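Local coordinates for N-acetyl-beta-D glucosaminidase (Rhizomucor miehei CAU432, PDB 4ZM6), which probably hydrolyses beta-linked N-acetylglucosamine residues as a family 3 glycoside hydrolase and, through a GCN5-related acetyl-CoA-binding region, acetylates glucosamine, at residues N83-R88 and G147-G152; G98-G103 and R522-I527; S737-H742 and Q749-A754. All coordinates share one frame; numbering follows the deposited sequence.

Interaction 1 (N83-R88 and G147-G152); sequences NGVVRR and GVRSYG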
loop_
_atom_site.group_PDB
_atom_site.type_symbol
_atom_site.label_atom_id
_atom_site.label_comp_id
_atom_site.label_asym_id
_atom_site.label_seq_id
_atom_site.Cartn_x
_atom_site.Cartn_y
_atom_site.Cartn_z
ATOM N N ASN A 83 27.136 -10.200 -7.642
ATOM C CA ASN A 83 26.957 -11.634 -7.947
ATOM C C ASN A 83 26.811 -12.033 -9.422
ATOM O O ASN A 83 27.468 -12.982 -9.871
ATOM C CB ASN A 83 25.834 -12.279 -7.114
ATOM C CG ASN A 83 26.145 -12.298 -5.632
ATOM O OD1 ASN A 83 25.327 -11.884 -4.809
ATOM N ND2 ASN A 83 27.329 -12.786 -5.282
ATOM N N GLY A 84 25.967 -11.337 -10.172
ATOM C CA GLY A 84 25.728 -11.712 -11.566
ATOM C C GLY A 84 26.895 -11.376 -12.473
ATOM O O GLY A 84 27.927 -12.054 -12.464
ATOM N N VAL A 85 26.718 -10.327 -13.266
ATOM C CA VAL A 85 27.777 -9.848 -14.148
ATOM C C VAL A 85 28.963 -9.297 -13.335
ATOM O O VAL A 85 30.120 -9.618 -13.638
ATOM C CB VAL A 85 27.259 -8.818 -15.191
ATOM C CG1 VAL A 85 26.300 -9.489 -16.166
ATOM C CG2 VAL A 85 26.594 -7.614 -14.535
ATOM N N VAL A 86 28.667 -8.526 -12.283
ATOM C CA VAL A 86 29.704 -7.929 -11.405
ATOM C C VAL A 86 29.941 -8.823 -10.175
ATOM O O VAL A 86 29.009 -9.123 -9.435
ATOM C CB VAL A 86 29.397 -6.438 -11.013
ATOM C CG1 VAL A 86 27.930 -6.060 -11.203
ATOM C CG2 VAL A 86 29.854 -6.106 -9.592
ATOM N N ARG A 87 31.190 -9.244 -9.971
ATOM C CA ARG A 87 31.528 -10.191 -8.903
ATOM C C ARG A 87 33.048 -10.334 -8.705
ATOM O O ARG A 87 33.727 -10.964 -9.522
ATOM C CB ARG A 87 30.915 -11.564 -9.209
ATOM N N ARG A 88 33.567 -9.785 -7.603
ATOM C CA ARG A 88 35.025 -9.706 -7.366
ATOM C C ARG A 88 35.672 -11.028 -6.927
ATOM O O ARG A 88 36.884 -11.197 -7.053
ATOM C CB ARG A 88 35.368 -8.656 -6.302
ATOM C CG ARG A 88 34.591 -7.349 -6.341
ATOM C CD ARG A 88 34.466 -6.756 -7.732
ATOM N NE ARG A 88 34.249 -5.311 -7.657
ATOM C CZ ARG A 88 33.736 -4.555 -8.628
ATOM N NH1 ARG A 88 33.354 -5.081 -9.788
ATOM N NH2 ARG A 88 33.596 -3.248 -8.427
ATOM N N GLY A 147 22.111 -2.767 -15.791
ATOM C CA GLY A 147 21.327 -3.541 -16.729
ATOM C C GLY A 147 20.709 -4.634 -15.916
ATOM O O GLY A 147 19.711 -4.420 -15.232
ATOM N N VAL A 148 21.355 -5.794 -15.953
ATOM C CA VAL A 148 20.941 -6.944 -15.154
ATOM C C VAL A 148 21.333 -6.800 -13.677
ATOM O O VAL A 148 21.076 -7.697 -12.879
ATOM C CB VAL A 148 21.501 -8.260 -15.739
ATOM C CG1 VAL A 148 20.937 -8.482 -17.131
ATOM C CG2 VAL A 148 23.028 -8.262 -15.767
ATOM N N ARG A 149 21.954 -5.676 -13.324
ATOM C CA ARG A 149 22.257 -5.361 -11.930
ATOM C C ARG A 149 21.000 -4.958 -11.155
ATOM O O ARG A 149 20.994 -4.996 -9.927
ATOM C CB ARG A 149 23.290 -4.234 -11.850
ATOM C CG ARG A 149 24.643 -4.590 -12.445
ATOM C CD ARG A 149 25.529 -3.361 -12.574
ATOM N NE ARG A 149 25.936 -2.830 -11.274
ATOM C CZ ARG A 149 26.537 -1.657 -11.089
ATOM N NH1 ARG A 149 26.819 -0.869 -12.123
ATOM N NH2 ARG A 149 26.852 -1.264 -9.859
ATOM N N SER A 150 19.954 -4.544 -11.867
ATOM C CA SER A 150 18.663 -4.271 -11.243
ATOM C C SER A 150 17.790 -5.522 -11.284
ATOM O O SER A 150 17.859 -6.295 -12.232
ATOM C CB SER A 150 17.951 -3.114 -11.945
ATOM O OG SER A 150 16.599 -3.012 -11.524
ATOM N N TYR A 151 16.961 -5.706 -10.260
ATOM C CA TYR A 151 16.088 -6.881 -10.183
ATOM C C TYR A 151 15.026 -6.866 -11.285
ATOM O O TYR A 151 14.529 -7.926 -11.684
ATOM C CB TYR A 151 15.395 -6.971 -8.819
ATOM C CG TYR A 151 16.326 -7.115 -7.630
ATOM C CD1 TYR A 151 16.957 -8.327 -7.352
ATOM C CD2 TYR A 151 16.559 -6.042 -6.771
ATOM C CE1 TYR A 151 17.797 -8.462 -6.256
ATOM C CE2 TYR A 151 17.398 -6.164 -5.674
ATOM C CZ TYR A 151 18.015 -7.376 -5.417
ATOM O OH TYR A 151 18.851 -7.493 -4.328
ATOM N N GLY A 152 14.669 -5.670 -11.758
ATOM C CA GLY A 152 13.714 -5.546 -12.853
ATOM C C GLY A 152 13.034 -4.192 -12.969
ATOM O O GLY A 152 13.483 -3.197 -12.405
#
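Val-85 lays both of its methyl groups against one branch of Val-148. Its CG1 lies 3.5 Å from Val-148 CG2, and its CG2 is only slightly farther from that same methyl. In Val-148 the touching branch is the one held between the backbone N and the carbonyl carbon (chi1 -63°), while CG1 takes the position anti to that carbon. Beta-branched valine suits both places, since a short, broad side chain can fill the gap between two loops without a long tail to order.

Val-86 extends the patch over the arginine next door. Its CG1 sits 3.8 Å from Arg-149 CG and meets CD and NE at much the same distance, with the two side chains crossing at about a right angle. A bend at chi3 (68°) then carries the guanidinium onward, where it bridges Glu-82, just ahead of the first loop, by a salt bridge from NE, and Val-145 O, just ahead of the second, by a hydrogen bond from NH1. The arginine thus offers its aliphatic stem to the valines while its charged end serves both sides.

Both loops follow neighbouring parallel strands, 76-79 and 129-130, in the TIM-barrel-type domain of family 3 glycosidases, so the contact ties adjacent loops beyond the C-terminal ends of those strands. Val-148 and Arg-149 occupy the two central positions of a type I turn from Gly-147 to Ser-150, which presents them side by side.

Interaction 2 (G98-G103 and R522-I527); sequences GNMALG and RLPISI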
loop_
_atom_site.group_PDB
_atom_site.type_symbol
_atom_site.label_atom_id
_atom_site.label_comp_id
_atom_site.label_asym_id
_atom_site.label_seq_id
_atom_site.Cartn_x
_atom_site.Cartn_y
_atom_site.Cartn_z
ATOM N N GLY A 98 22.850 -13.215 -9.989
ATOM C CA GLY A 98 22.824 -11.767 -9.811
ATOM C C GLY A 98 21.409 -11.237 -9.844
ATOM O O GLY A 98 20.452 -12.000 -9.975
ATOM N N ASN A 99 21.273 -9.924 -9.757
ATOM C CA ASN A 99 19.974 -9.327 -9.478
ATOM C C ASN A 99 18.843 -9.680 -10.456
ATOM O O ASN A 99 17.893 -10.345 -10.054
ATOM C CB ASN A 99 20.105 -7.808 -9.278
ATOM C CG ASN A 99 20.547 -7.435 -7.861
ATOM O OD1 ASN A 99 21.130 -8.248 -7.134
ATOM N ND2 ASN A 99 20.267 -6.200 -7.463
ATOM N N MET A 100 18.917 -9.272 -11.719
ATOM C CA MET A 100 17.789 -9.535 -12.626
ATOM C C MET A 100 17.521 -11.034 -12.784
ATOM O O MET A 100 16.381 -11.445 -12.990
ATOM C CB MET A 100 17.976 -8.889 -14.001
ATOM C CG MET A 100 16.677 -8.817 -14.802
ATOM S SD MET A 100 16.753 -7.810 -16.302
ATOM C CE MET A 100 17.021 -6.180 -15.614
ATOM N N ALA A 101 18.564 -11.851 -12.682
ATOM C CA ALA A 101 18.382 -13.298 -12.674
ATOM C C ALA A 101 17.389 -13.658 -11.579
ATOM O O ALA A 101 16.368 -14.290 -11.848
ATOM C CB ALA A 101 19.709 -14.010 -12.457
ATOM N N LEU A 102 17.686 -13.221 -10.354
ATOM C CA LEU A 102 16.800 -13.424 -9.201
ATOM C C LEU A 102 15.403 -12.831 -9.421
ATOM O O LEU A 102 14.401 -13.442 -9.041
ATOM C CB LEU A 102 17.418 -12.828 -7.926
ATOM C CG LEU A 102 18.628 -13.561 -7.345
ATOM C CD1 LEU A 102 19.351 -12.700 -6.320
ATOM C CD2 LEU A 102 18.213 -14.895 -6.738
ATOM N N GLY A 103 15.336 -11.645 -10.021
ATOM C CA GLY A 103 14.051 -11.032 -10.349
ATOM C C GLY A 103 13.208 -11.920 -11.246
ATOM O O GLY A 103 12.017 -12.125 -11.003
ATOM N N ARG A 522 9.938 -15.805 -15.042
ATOM C CA ARG A 522 9.079 -14.919 -15.823
ATOM C C ARG A 522 9.855 -13.630 -16.065
ATOM O O ARG A 522 10.464 -13.095 -15.136
ATOM C CB ARG A 522 7.779 -14.629 -15.060
ATOM N N LEU A 523 9.857 -13.143 -17.307
ATOM C CA LEU A 523 10.546 -11.893 -17.632
ATOM C C LEU A 523 10.245 -10.852 -16.559
ATOM O O LEU A 523 9.079 -10.559 -16.317
ATOM C CB LEU A 523 10.082 -11.340 -18.984
ATOM C CG LEU A 523 10.822 -11.745 -20.254
ATOM C CD1 LEU A 523 10.102 -11.199 -21.478
ATOM C CD2 LEU A 523 12.253 -11.234 -20.217
ATOM N N PRO A 524 11.289 -10.291 -15.914
ATOM C CA PRO A 524 11.096 -9.179 -14.986
ATOM C C PRO A 524 11.142 -7.820 -15.688
ATOM O O PRO A 524 11.416 -6.803 -15.056
ATOM C CB PRO A 524 12.270 -9.342 -14.017
ATOM C CG PRO A 524 13.345 -9.964 -14.833
ATOM C CD PRO A 524 12.696 -10.728 -15.952
ATOM N N ILE A 525 10.801 -7.814 -16.974
ATOM C CA ILE A 525 11.110 -6.716 -17.877
ATOM C C ILE A 525 10.108 -6.739 -19.031
ATOM O O ILE A 525 9.531 -7.788 -19.339
ATOM C CB ILE A 525 12.557 -6.894 -18.412
ATOM C CG1 ILE A 525 13.420 -5.704 -18.041
ATOM C CG2 ILE A 525 12.620 -7.134 -19.923
ATOM C CD1 ILE A 525 13.672 -5.557 -16.560
ATOM N N SER A 526 9.902 -5.590 -19.667
ATOM C CA SER A 526 9.176 -5.531 -20.937
ATOM C C SER A 526 10.192 -5.419 -22.056
ATOM O O SER A 526 11.136 -4.630 -21.960
ATOM C CB SER A 526 8.227 -4.331 -20.991
ATOM O OG SER A 526 6.887 -4.720 -20.742
ATOM N N ILE A 527 10.009 -6.209 -23.109
ATOM C CA ILE A 527 10.831 -6.069 -24.298
ATOM C C ILE A 527 10.007 -5.299 -25.315
ATOM O O ILE A 527 8.948 -5.768 -25.716
ATOM C CB ILE A 527 11.271 -7.427 -24.858
ATOM C CG1 ILE A 527 12.084 -8.177 -23.798
ATOM C CG2 ILE A 527 12.110 -7.234 -26.114
ATOM C CD1 ILE A 527 12.446 -9.593 -24.185
#
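Met-100 reaches from the first turn of helix 99-105 across two consecutive residues of the 522-527 loop. Its CG meets Pro-524 CG at 3.5 Å, and its terminal CE lies 3.5 Å from Ile-525 CD1, with SD close to the same methyl. The side chain starts anti to the backbone N (chi1 -164°) and stays extended through chi2, then turns at chi3 (-66°), so that the thioether end runs across the isoleucine at about a right angle. An unbranched, flexible methionine is well suited to following a surface made of a rigid ring and a branched chain.

One helical turn on, Gly-103 brings bare backbone against the proline: Pro-524 CB lies 3.9 Å from Gly-103 C. With no side chain between them, Gly-103 CA and Pro-524 CA are 5.8 Å apart. This tight part is wholly buried, whereas the loop loosens toward its flanks, where Arg-522 is partly exposed and modelled only to CB, and Ser-526 faces solvent. The side chain of acetyl-CoA-binding Arg-520 lies about 12 Å from that of Pro-524.

Leu-523 and Ile-527 rest on Val-375 of strand 373-377, while backbone bonds join Arg-522 to Ala-104 and Pro-524 to Gln-153. Apolar side-chain packing supplemented by backbone bonds thus fastens the loop between that strand's mixed sheet and the TIM-barrel-type domain, consistent with the two-domain architecture of many family 3 glycosidases.

Interaction 3 (S737-H742 and Q749-A754); sequences STYQHH and QDLIVA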
loop_
_atom_site.group_PDB
_atom_site.type_symbol
_atom_site.label_atom_id
_atom_site.label_comp_id
_atom_site.label_asym_id
_atom_site.label_seq_id
_atom_site.Cartn_x
_atom_site.Cartn_y
_atom_site.Cartn_z
ATOM N N SER A 737 1.106 -15.461 29.351
ATOM C CA SER A 737 0.117 -14.986 28.374
ATOM C C SER A 737 -0.989 -16.011 28.060
ATOM O O SER A 737 -2.102 -15.632 27.695
ATOM C CB SER A 737 0.802 -14.578 27.071
ATOM O OG SER A 737 1.131 -15.718 26.300
ATOM N N THR A 738 -0.677 -17.297 28.181
ATOM C CA THR A 738 -1.661 -18.346 27.938
ATOM C C THR A 738 -2.685 -18.415 29.073
ATOM O O THR A 738 -3.886 -18.573 28.834
ATOM C CB THR A 738 -0.982 -19.713 27.777
ATOM O OG1 THR A 738 -0.059 -19.644 26.693
ATOM C CG2 THR A 738 -2.000 -20.800 27.481
ATOM N N TYR A 739 -2.199 -18.312 30.306
ATOM C CA TYR A 739 -3.066 -18.237 31.473
ATOM C C TYR A 739 -3.910 -16.963 31.397
ATOM O O TYR A 739 -5.121 -17.005 31.616
ATOM C CB TYR A 739 -2.240 -18.275 32.765
ATOM C CG TYR A 739 -1.775 -19.666 33.173
ATOM C CD1 TYR A 739 -0.585 -20.208 32.687
ATOM C CD2 TYR A 739 -2.524 -20.431 34.056
ATOM C CE1 TYR A 739 -0.165 -21.477 33.070
ATOM C CE2 TYR A 739 -2.116 -21.695 34.445
ATOM C CZ TYR A 739 -0.937 -22.216 33.957
ATOM O OH TYR A 739 -0.552 -23.480 34.361
ATOM N N GLN A 740 -3.271 -15.847 31.055
ATOM C CA GLN A 740 -3.968 -14.566 30.879
ATOM C C GLN A 740 -5.053 -14.618 29.801
ATOM O O GLN A 740 -6.098 -13.973 29.924
ATOM C CB GLN A 740 -2.974 -13.456 30.527
ATOM C CG GLN A 740 -2.140 -12.978 31.704
ATOM C CD GLN A 740 -1.115 -11.933 31.312
ATOM O OE1 GLN A 740 -0.684 -11.878 30.162
ATOM N NE2 GLN A 740 -0.715 -11.101 32.269
ATOM N N HIS A 741 -4.793 -15.371 28.740
ATOM C CA HIS A 741 -5.727 -15.462 27.626
ATOM C C HIS A 741 -7.018 -16.149 28.079
ATOM O O HIS A 741 -8.119 -15.689 27.764
ATOM C CB HIS A 741 -5.071 -16.193 26.454
ATOM C CG HIS A 741 -6.029 -16.662 25.411
ATOM N ND1 HIS A 741 -6.831 -17.767 25.589
ATOM C CD2 HIS A 741 -6.295 -16.201 24.168
ATOM C CE1 HIS A 741 -7.558 -17.965 24.505
ATOM N NE2 HIS A 741 -7.251 -17.028 23.626
ATOM N N HIS A 742 -6.867 -17.238 28.831
ATOM C CA HIS A 742 -8.010 -17.976 29.369
ATOM C C HIS A 742 -8.790 -17.140 30.394
ATOM O O HIS A 742 -10.020 -17.114 30.373
ATOM C CB HIS A 742 -7.561 -19.294 30.003
ATOM C CG HIS A 742 -6.740 -20.156 29.093
ATOM N ND1 HIS A 742 -6.942 -20.209 27.731
ATOM C CD2 HIS A 742 -5.723 -21.012 29.353
ATOM C CE1 HIS A 742 -6.082 -21.051 27.190
ATOM N NE2 HIS A 742 -5.333 -21.554 28.153
ATOM N N GLN A 749 -12.453 -22.332 35.757
ATOM C CA GLN A 749 -12.627 -23.727 36.162
ATOM C C GLN A 749 -11.565 -24.646 35.569
ATOM O O GLN A 749 -11.405 -25.775 36.020
ATOM C CB GLN A 749 -14.049 -24.237 35.853
ATOM C CG GLN A 749 -14.291 -24.817 34.461
ATOM C CD GLN A 749 -14.277 -23.771 33.374
ATOM O OE1 GLN A 749 -13.813 -22.654 33.587
ATOM N NE2 GLN A 749 -14.783 -24.127 32.197
ATOM N N ASP A 750 -10.845 -24.159 34.562
ATOM C CA ASP A 750 -9.762 -24.911 33.940
ATOM C C ASP A 750 -8.387 -24.601 34.552
ATOM O O ASP A 750 -7.421 -25.320 34.303
ATOM C CB ASP A 750 -9.740 -24.631 32.432
ATOM C CG ASP A 750 -10.888 -25.309 31.686
ATOM O OD1 ASP A 750 -11.480 -26.266 32.236
ATOM O OD2 ASP A 750 -11.198 -24.885 30.544
ATOM N N LEU A 751 -8.290 -23.546 35.352
ATOM C CA LEU A 751 -7.012 -23.160 35.935
ATOM C C LEU A 751 -6.870 -23.795 37.310
ATOM O O LEU A 751 -7.405 -23.295 38.300
ATOM C CB LEU A 751 -6.892 -21.638 36.022
ATOM C CG LEU A 751 -7.291 -20.884 34.750
ATOM C CD1 LEU A 751 -7.006 -19.399 34.911
ATOM C CD2 LEU A 751 -6.584 -21.441 33.526
ATOM N N ILE A 752 -6.153 -24.914 37.346
ATOM C CA ILE A 752 -5.924 -25.668 38.569
ATOM C C ILE A 752 -4.568 -25.311 39.152
ATOM O O ILE A 752 -3.594 -25.150 38.427
ATOM C CB ILE A 752 -5.948 -27.184 38.296
ATOM C CG1 ILE A 752 -7.249 -27.578 37.595
ATOM C CG2 ILE A 752 -5.774 -27.973 39.589
ATOM C CD1 ILE A 752 -8.502 -27.131 38.323
ATOM N N VAL A 753 -4.521 -25.203 40.471
ATOM C CA VAL A 753 -3.286 -24.943 41.180
ATOM C C VAL A 753 -3.143 -25.943 42.310
ATOM O O VAL A 753 -4.142 -26.444 42.829
ATOM C CB VAL A 753 -3.246 -23.522 41.776
ATOM C CG1 VAL A 753 -3.110 -22.486 40.673
ATOM C CG2 VAL A 753 -4.479 -23.245 42.628
ATOM N N ALA A 754 -1.894 -26.238 42.663
ATOM C CA ALA A 754 -1.570 -26.948 43.890
ATOM C C ALA A 754 -1.185 -25.908 44.933
ATOM O O ALA A 754 -0.468 -24.956 44.615
ATOM C CB ALA A 754 -0.427 -27.920 43.660
#
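Leu-751 carries the contact of 749-754 with 737-742, and it does so through the end of its side chain. Leu-751 CB stands back, 4.9 Å from Tyr-739 CD2, and serves mainly to carry the chain off the strand. With chi1 at -47°, Leu-751 CG leans toward the helix, 4.8 Å from Tyr-739 CD2, and the chain then forks. Leu-751 CD1, anti to CA, comes within 4.5 Å of Tyr-739 O and so borders the helix backbone. Leu-751 CD2 makes the closest contacts: it is 4.2 Å from Tyr-739 CD2 and equally near His-742 CB, at 4.2 Å, and approaches both rings obliquely. One methyl thus lodges between side chains three residues apart, which a helix places on the same flank. Leucine suits the spot because its fork lies far enough from the backbone to span the gap between helix and strand, while the spacing remains that of ordinary apolar packing.

Tyr-739 presents ring carbons to the leucine and sends its OH onward to hydrogen bonds with Ser-766 OG and Cys-799 O, which satisfy it. The His-742 ring has Thr-738 O over one face, 3.1 Å above its plane and offset toward the rim, so the ring lies back along its own helix. Beside Leu-751, Asp-750 turns to other work, forming salt bridges with Arg-779 and Arg-826.

Helix 736-745 thereby packs on strand 751-756, which lies between antiparallel strands 711-715 and 763-771; Leu-724 of helix 721-731 touches both Tyr-739 and Leu-751, and Ile-768 of strand 763-771 lies against Tyr-739 and His-742, building the helix-on-sheet layer of an N-acetyltransferase-type domain.

Interactions 1 and 2 are close neighbours, their centres 11 Å apart, and their segments alternate along the chain: 83-88, 98-103, 147-152, then 522-527. They touch directly, with Met-100 N and Val-148 O 2.9 Å apart in a probable hydrogen bond, so barrel loops, helix 99-105 and the loop near the six-stranded sheet form one continuous region of the glycosidase part. Interaction 3 comes later in sequence and stands apart, its centre 56 Å from interaction 1 and 53 Å from interaction 2, across the chain's centre in the C-terminal acetyltransferase-type domain. The contacts thus sample the separate hydrolase and acetyltransferase-like modules of one multi-domain chain.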